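Paenibacillus xanthan lyase (Paenibacillus, PDB 6F2P) cleaves the polysaccharide xanthan as a calcium-containing lyase whose family 8 polysaccharide lyase domains are followed by further beta-rich domains. Local coordinates at residues A[789-800]-A[824-834]. Residues are numbered along the deposited sequence; the frame is centred on the assembly and turned at random.
Sequences NASGGKKLGFNN and RIMKSTNSGIY. With CA (calcium ion), chain C.
With CG turned away from its backbone N (chi1 -173°) and the chain extended as far as NE, R824 reaches from the end of strand 817-826 to the backbone of N789; M826, bent at its second and third torsions, folds its thioether toward A790. NH1 of R824 donates to O of N789 at 2.9 Å, nearly straight (167° at the hydrogen), and the carbonyl oxygen lies in the guanidinium plane, at its edge. The same NH1 forms a salt bridge with D894. Beside this bond, SD of M826 packs on CB of A790 (3.9 Å), while its CG meets CD of K795 at 3.7 Å. Beyond that apolar touch, NZ of K795 pairs with D787 and donates to a water (2.8 Å) that in turn donates to O of K827. At the far end, F798 directs its edge at the face of Y834 in an offset T-shaped pair, planes at 86° and CD2 of F798 3.7 Å from CE2 of Y834. The amide of N800 packs against Y834 too, its ND2 near the plane of the ring at the ring's edge; its main polar partner is T879. The contact thus joins the two facing sheets of a beta-sandwich, strand 794-798 and R824 and M826 belonging to one and Y834 to the other. Calcium is bound by O of S791 (2.3 Å) and O of K794, with E769, E771 and D894 completing the site. Since D894 serves both calcium and R824, the arginine probably offsets some of the carboxylate charge and helps position the turn carrying the metal-binding carbonyls.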
loop_
_atom_site.group_PDB
_atom_site.type_symbol
_atom_site.label_atom_id
_atom_site.label_comp_id
_atom_site.label_asym_id
_atom_site.label_seq_id
_atom_site.Cartn_x
_atom_site.Cartn_y
_atom_site.Cartn_z
ATOM N N ASN A 789 34.582 9.557 21.470
ATOM C CA ASN A 789 34.507 8.750 22.687
ATOM C C ASN A 789 33.288 7.835 22.722
ATOM O O ASN A 789 33.119 7.056 23.660
ATOM C CB ASN A 789 34.465 9.643 23.924
ATOM C CG ASN A 789 35.702 10.488 24.079
ATOM O OD1 ASN A 789 35.610 11.683 24.362
ATOM N ND2 ASN A 789 36.873 9.872 23.906
ATOM N N ALA A 790 32.427 7.954 21.718
ATOM C CA ALA A 790 31.196 7.185 21.689
ATOM C C ALA A 790 31.341 5.968 20.799
ATOM O O ALA A 790 32.097 5.976 19.817
ATOM C CB ALA A 790 30.048 8.042 21.212
ATOM N N SER A 791 30.616 4.920 21.167
ATOM C CA SER A 791 30.521 3.715 20.365
ATOM C C SER A 791 30.012 4.062 18.966
ATOM O O SER A 791 28.951 4.674 18.812
ATOM C CB SER A 791 29.564 2.738 21.034
ATOM O OG SER A 791 29.708 1.431 20.515
ATOM N N GLY A 792 30.778 3.686 17.948
ATOM C CA GLY A 792 30.420 3.981 16.575
ATOM C C GLY A 792 30.710 5.422 16.199
ATOM O O GLY A 792 30.398 5.864 15.092
ATOM N N GLY A 793 31.301 6.163 17.131
ATOM C CA GLY A 793 31.662 7.548 16.890
ATOM C C GLY A 793 30.463 8.474 16.859
ATOM O O GLY A 793 30.578 9.629 16.454
ATOM N N LYS A 794 29.310 7.969 17.284
ATOM C CA LYS A 794 28.089 8.765 17.284
ATOM C C LYS A 794 27.264 8.524 18.538
ATOM O O LYS A 794 27.217 7.416 19.064
ATOM C CB LYS A 794 27.246 8.464 16.042
ATOM C CG LYS A 794 27.903 8.841 14.720
ATOM C CD LYS A 794 27.019 8.471 13.540
ATOM C CE LYS A 794 27.641 8.924 12.227
ATOM N NZ LYS A 794 27.827 10.402 12.192
ATOM N N LYS A 795 26.613 9.575 19.016
ATOM C CA LYS A 795 25.686 9.452 20.129
ATOM C C LYS A 795 24.344 10.084 19.737
ATOM O O LYS A 795 24.282 10.898 18.813
ATOM C CB LYS A 795 26.266 10.115 21.379
ATOM C CG LYS A 795 26.542 11.595 21.207
ATOM C CD LYS A 795 27.424 12.159 22.312
ATOM C CE LYS A 795 27.654 13.650 22.095
ATOM N NZ LYS A 795 28.882 14.135 22.768
ATOM N N LEU A 796 23.271 9.699 20.424
ATOM C CA LEU A 796 21.947 10.239 20.130
ATOM C C LEU A 796 21.499 11.192 21.228
ATOM O O LEU A 796 21.284 10.779 22.372
ATOM C CB LEU A 796 20.913 9.121 19.954
ATOM C CG LEU A 796 19.560 9.602 19.421
ATOM C CD1 LEU A 796 19.755 10.262 18.076
ATOM C CD2 LEU A 796 18.541 8.478 19.325
ATOM N N GLY A 797 21.363 12.466 20.874
ATOM C CA GLY A 797 20.979 13.488 21.829
ATOM C C GLY A 797 19.480 13.641 21.867
ATOM O O GLY A 797 18.876 14.113 20.912
ATOM N N PHE A 798 18.871 13.216 22.967
ATOM C CA PHE A 798 17.449 13.438 23.168
ATOM C C PHE A 798 17.257 14.932 23.352
ATOM O O PHE A 798 18.153 15.613 23.848
ATOM C CB PHE A 798 16.947 12.715 24.418
ATOM C CG PHE A 798 16.825 11.229 24.262
ATOM C CD1 PHE A 798 17.577 10.542 23.313
ATOM C CD2 PHE A 798 15.950 10.512 25.066
ATOM C CE1 PHE A 798 17.466 9.160 23.174
ATOM C CE2 PHE A 798 15.827 9.131 24.934
ATOM C CZ PHE A 798 16.586 8.452 23.986
ATOM N N ASN A 799 16.096 15.440 22.959
ATOM C CA ASN A 799 15.778 16.852 23.154
ATOM C C ASN A 799 14.571 17.030 24.056
ATOM O O ASN A 799 13.925 18.074 24.038
ATOM C CB ASN A 799 15.544 17.535 21.814
ATOM C CG ASN A 799 16.834 17.786 21.073
ATOM O OD1 ASN A 799 17.752 18.410 21.606
ATOM N ND2 ASN A 799 16.925 17.281 19.845
ATOM N N ASN A 800 14.285 15.993 24.838
ATOM C CA ASN A 800 13.126 15.946 25.718
ATOM C C ASN A 800 12.976 17.173 26.612
ATOM O O ASN A 800 13.921 17.557 27.307
ATOM C CB ASN A 800 13.166 14.668 26.553
ATOM C CG ASN A 800 13.207 13.417 25.690
ATOM O OD1 ASN A 800 13.785 13.424 24.601
ATOM N ND2 ASN A 800 12.582 12.342 26.164
ATOM N N ARG A 824 24.761 2.618 27.275
ATOM C CA ARG A 824 25.951 3.446 27.436
ATOM C C ARG A 824 25.562 4.894 27.204
ATOM O O ARG A 824 25.050 5.242 26.145
ATOM C CB ARG A 824 27.068 3.019 26.478
ATOM C CG ARG A 824 28.389 3.735 26.698
ATOM C CD ARG A 824 29.476 3.197 25.773
ATOM N NE ARG A 824 30.817 3.357 26.334
ATOM C CZ ARG A 824 31.711 4.243 25.909
ATOM N NH1 ARG A 824 31.423 5.059 24.908
ATOM N NH2 ARG A 824 32.904 4.310 26.484
ATOM N N ILE A 825 25.792 5.722 28.216
ATOM C CA ILE A 825 25.372 7.110 28.204
ATOM C C ILE A 825 26.590 8.033 28.197
ATOM O O ILE A 825 27.503 7.867 29.013
ATOM C CB ILE A 825 24.515 7.425 29.454
ATOM C CG1 ILE A 825 23.299 6.485 29.541
ATOM C CG2 ILE A 825 24.131 8.902 29.492
ATOM C CD1 ILE A 825 22.455 6.424 28.284
ATOM N N MET A 826 26.616 8.998 27.278
ATOM C CA MET A 826 27.683 9.995 27.272
ATOM C C MET A 826 27.366 11.103 28.277
ATOM O O MET A 826 26.195 11.434 28.507
ATOM C CB MET A 826 27.858 10.581 25.876
ATOM C CG MET A 826 28.091 9.545 24.803
ATOM S SD MET A 826 29.682 8.742 25.009
ATOM C CE MET A 826 29.140 7.120 25.490
ATOM N N LYS A 827 28.407 11.667 28.885
ATOM C CA LYS A 827 28.217 12.750 29.842
ATOM C C LYS A 827 27.697 13.995 29.136
ATOM O O LYS A 827 28.167 14.359 28.054
ATOM C CB LYS A 827 29.521 13.075 30.581
ATOM C CG LYS A 827 29.386 14.162 31.651
ATOM C CD LYS A 827 30.732 14.478 32.293
ATOM C CE LYS A 827 30.644 15.662 33.246
ATOM N NZ LYS A 827 32.005 16.039 33.727
ATOM N N SER A 828 26.722 14.642 29.757
ATOM C CA SER A 828 26.147 15.861 29.223
ATOM C C SER A 828 25.640 16.667 30.403
ATOM O O SER A 828 25.036 16.113 31.322
ATOM C CB SER A 828 25.001 15.526 28.264
ATOM O OG SER A 828 24.279 16.679 27.862
ATOM N N THR A 829 25.887 17.972 30.390
ATOM C CA THR A 829 25.447 18.824 31.489
ATOM C C THR A 829 23.921 18.915 31.509
ATOM O O THR A 829 23.325 19.374 32.486
ATOM C CB THR A 829 26.088 20.227 31.417
ATOM O OG1 THR A 829 25.928 20.760 30.098
ATOM C CG2 THR A 829 27.579 20.148 31.738
ATOM N N ASN A 830 23.306 18.463 30.417
ATOM C CA ASN A 830 21.859 18.352 30.304
ATOM C C ASN A 830 21.466 16.883 30.235
ATOM O O ASN A 830 21.346 16.322 29.147
ATOM C CB ASN A 830 21.384 19.069 29.041
ATOM C CG ASN A 830 19.890 19.332 29.037
ATOM O OD1 ASN A 830 19.118 18.627 29.690
ATOM N ND2 ASN A 830 19.473 20.356 28.291
ATOM N N SER A 831 21.285 16.265 31.403
ATOM C CA SER A 831 20.913 14.854 31.502
ATOM C C SER A 831 19.776 14.654 32.498
ATOM O O SER A 831 19.945 14.902 33.692
ATOM C CB SER A 831 22.114 14.011 31.942
ATOM O OG SER A 831 23.171 14.077 31.002
ATOM N N GLY A 832 18.627 14.193 32.011
ATOM C CA GLY A 832 17.481 13.968 32.876
ATOM C C GLY A 832 17.531 12.637 33.609
ATOM O O GLY A 832 18.592 12.021 33.740
ATOM N N ILE A 833 16.372 12.206 34.102
ATOM C CA ILE A 833 16.222 10.905 34.748
ATOM C C ILE A 833 15.280 10.054 33.911
ATOM O O ILE A 833 14.138 10.445 33.666
ATOM C CB ILE A 833 15.616 11.024 36.159
ATOM C CG1 ILE A 833 16.509 11.879 37.063
ATOM C CG2 ILE A 833 15.384 9.644 36.755
ATOM C CD1 ILE A 833 15.962 12.053 38.449
ATOM N N TYR A 834 15.752 8.890 33.478
ATOM C CA TYR A 834 14.981 8.072 32.549
ATOM C C TYR A 834 14.499 6.738 33.118
ATOM O O TYR A 834 15.137 6.153 33.993
ATOM C CB TYR A 834 15.764 7.879 31.251
ATOM C CG TYR A 834 15.756 9.123 30.391
ATOM C CD1 TYR A 834 16.668 10.153 30.606
ATOM C CD2 TYR A 834 14.818 9.280 29.378
ATOM C CE1 TYR A 834 16.650 11.300 29.827
ATOM C CE2 TYR A 834 14.791 10.425 28.596
ATOM C CZ TYR A 834 15.705 11.430 28.826
ATOM O OH TYR A 834 15.673 12.558 28.042
HETATM CA CA CA C . 26.734 5.035 19.203
HETATM O O HOH W 1 27.657 14.780 25.233
#